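Local coordinates for protein erythromycin dehydratase (Saccharopolyspora erythraea, PDB 3EL6) that probably catalyses the dehydration of a beta-hydroxyacyl polyketide intermediate during assembly of the erythromycin macrolide precursor, at residues Ser126-Ile131 against Thr154-Val159. Sequence-based numbering, arbitrary orientation.
Sequences SGRRTI and TLAQGV
Arg129 and Leu155 face each other as an antiparallel hydrogen-bonded pair at the open end of the hairpin formed by strands 129-137 and 148-156, in the first half of the dehydratase's double hotdog fold. Two backbone bonds define the pair: Arg129 N to Leu155 O (3.1 Å) and Leu155 N to Arg129 O (2.8 Å), the latter almost straight at 169°. Thr154 CA supplies Arg129 O with an additional CA-H...O contact at 3.3 Å.

Beyond the strand ends, the connection becomes a side-chain one. A bend at chi2 (87°) brings the Gln157 carboxamide back to the loop, where NE2 donates to Ser126 O over 2.9 Å. That oxygen lies close to the amide plane, and the N-H meets one of its lone pairs.

Apolar contacts divide between the two faces. On the face carrying Thr130 and Thr154, the aliphatic part of Arg128 lies across Thr154 CG2 and Ala156 CB, with CG 3.9 Å from the latter. On the other, Ile131 CG2 meets Leu155 CG at 4.1 Å; helix 79-93 packs over this face, touching Ile131 through Ala86 and Ala89 and Leu155 through Val93. The Arg129 guanidinium instead turns away, its NH1 bonding to His49 O and Gly121 O.

One water links the threonines of the non-hydrogen-bonded pair, 2.8 Å from Thr130 OG1 and 2.6 Å from Thr154 OG1.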
loop_
_atom_site.group_PDB
_atom_site.type_symbol
_atom_site.label_atom_id
_atom_site.label_comp_id
_atom_site.label_asym_id
_atom_site.label_seq_id
_atom_site.Cartn_x
_atom_site.Cartn_y
_atom_site.Cartn_z
ATOM N N SER A 126 -6.929 -10.133 17.962
ATOM C CA SER A 126 -5.797 -10.900 18.479
ATOM C C SER A 126 -4.383 -10.373 18.030
ATOM O O SER A 126 -3.341 -10.859 18.522
ATOM C CB SER A 126 -5.984 -12.380 18.082
ATOM O OG SER A 126 -5.678 -12.497 16.686
ATOM N N GLY A 127 -4.347 -9.376 17.136
ATOM C CA GLY A 127 -3.115 -8.794 16.697
ATOM C C GLY A 127 -2.554 -9.490 15.425
ATOM O O GLY A 127 -1.535 -9.050 14.930
ATOM N N ARG A 128 -3.244 -10.517 14.911
ATOM C CA ARG A 128 -2.842 -11.205 13.673
ATOM C C ARG A 128 -3.232 -10.373 12.450
ATOM O O ARG A 128 -4.152 -9.517 12.531
ATOM C CB ARG A 128 -3.499 -12.598 13.590
ATOM C CG ARG A 128 -2.950 -13.506 14.722
ATOM C CD ARG A 128 -3.607 -14.836 14.665
ATOM N NE ARG A 128 -5.020 -14.611 14.834
ATOM C CZ ARG A 128 -5.874 -15.532 15.246
ATOM N NH1 ARG A 128 -5.421 -16.763 15.524
ATOM N NH2 ARG A 128 -7.171 -15.215 15.384
ATOM N N ARG A 129 -2.535 -10.602 11.330
ATOM C CA ARG A 129 -2.893 -9.908 10.109
ATOM C C ARG A 129 -3.023 -10.875 8.936
ATOM O O ARG A 129 -2.322 -11.906 8.885
ATOM C CB ARG A 129 -1.834 -8.860 9.738
ATOM C CG ARG A 129 -1.515 -7.825 10.802
ATOM C CD ARG A 129 -0.389 -6.868 10.338
ATOM N NE ARG A 129 -0.018 -5.942 11.386
ATOM C CZ ARG A 129 -0.547 -4.719 11.506
ATOM N NH1 ARG A 129 -1.444 -4.248 10.620
ATOM N NH2 ARG A 129 -0.187 -3.941 12.508
ATOM N N THR A 130 -3.893 -10.537 7.980
ATOM C CA THR A 130 -3.978 -11.282 6.739
ATOM C C THR A 130 -2.889 -10.866 5.783
ATOM O O THR A 130 -2.552 -9.672 5.649
ATOM C CB THR A 130 -5.385 -11.117 6.096
ATOM O OG1 THR A 130 -6.362 -11.684 6.979
ATOM C CG2 THR A 130 -5.410 -11.820 4.730
ATOM N N ILE A 131 -2.333 -11.835 5.065
ATOM C CA ILE A 131 -1.418 -11.487 4.002
ATOM C C ILE A 131 -1.954 -12.129 2.691
ATOM O O ILE A 131 -2.392 -13.279 2.664
ATOM C CB ILE A 131 0.048 -12.009 4.307
ATOM C CG1 ILE A 131 0.997 -11.708 3.140
ATOM C CG2 ILE A 131 -0.024 -13.501 4.655
ATOM C CD1 ILE A 131 2.486 -11.749 3.533
ATOM N N THR A 154 -2.042 -15.868 7.068
ATOM C CA THR A 154 -2.153 -15.105 8.298
ATOM C C THR A 154 -0.787 -15.028 8.952
ATOM O O THR A 154 -0.080 -16.051 9.023
ATOM C CB THR A 154 -3.169 -15.834 9.248
ATOM O OG1 THR A 154 -4.456 -15.890 8.605
ATOM C CG2 THR A 154 -3.282 -15.120 10.626
ATOM N N LEU A 155 -0.392 -13.827 9.388
ATOM C CA LEU A 155 0.865 -13.589 10.062
ATOM C C LEU A 155 0.542 -13.455 11.530
ATOM O O LEU A 155 -0.497 -12.828 11.909
ATOM C CB LEU A 155 1.494 -12.238 9.612
ATOM C CG LEU A 155 1.860 -12.264 8.077
ATOM C CD1 LEU A 155 2.328 -10.842 7.770
ATOM C CD2 LEU A 155 3.007 -13.322 7.897
ATOM N N ALA A 156 1.417 -13.964 12.380
ATOM C CA ALA A 156 1.149 -13.879 13.838
ATOM C C ALA A 156 2.443 -13.663 14.588
ATOM O O ALA A 156 3.536 -13.591 14.022
ATOM C CB ALA A 156 0.543 -15.173 14.318
ATOM N N GLN A 157 2.325 -13.687 15.910
ATOM C CA GLN A 157 3.432 -13.332 16.788
ATOM C C GLN A 157 4.488 -14.471 16.944
ATOM O O GLN A 157 4.151 -15.642 16.884
ATOM C CB GLN A 157 2.877 -13.016 18.202
ATOM C CG GLN A 157 1.832 -11.831 18.154
ATOM C CD GLN A 157 0.394 -12.183 17.881
ATOM O OE1 GLN A 157 0.032 -13.312 17.526
ATOM N NE2 GLN A 157 -0.494 -11.171 18.071
ATOM N N GLY A 158 5.721 -14.048 17.181
ATOM C CA GLY A 158 6.883 -14.919 17.312
ATOM C C GLY A 158 6.737 -15.790 18.550
ATOM O O GLY A 158 6.048 -15.411 19.563
ATOM N N VAL A 159 7.320 -16.977 18.461
ATOM C CA VAL A 159 7.311 -17.901 19.578
ATOM C C VAL A 159 8.734 -18.351 19.876
ATOM O O VAL A 159 9.618 -18.256 19.017
ATOM C CB VAL A 159 6.426 -19.119 19.336
ATOM C CG1 VAL A 159 4.953 -18.724 19.095
ATOM C CG2 VAL A 159 6.935 -19.927 18.156
HETATM O O HOH W 1 -6.240 -14.402 7.397
#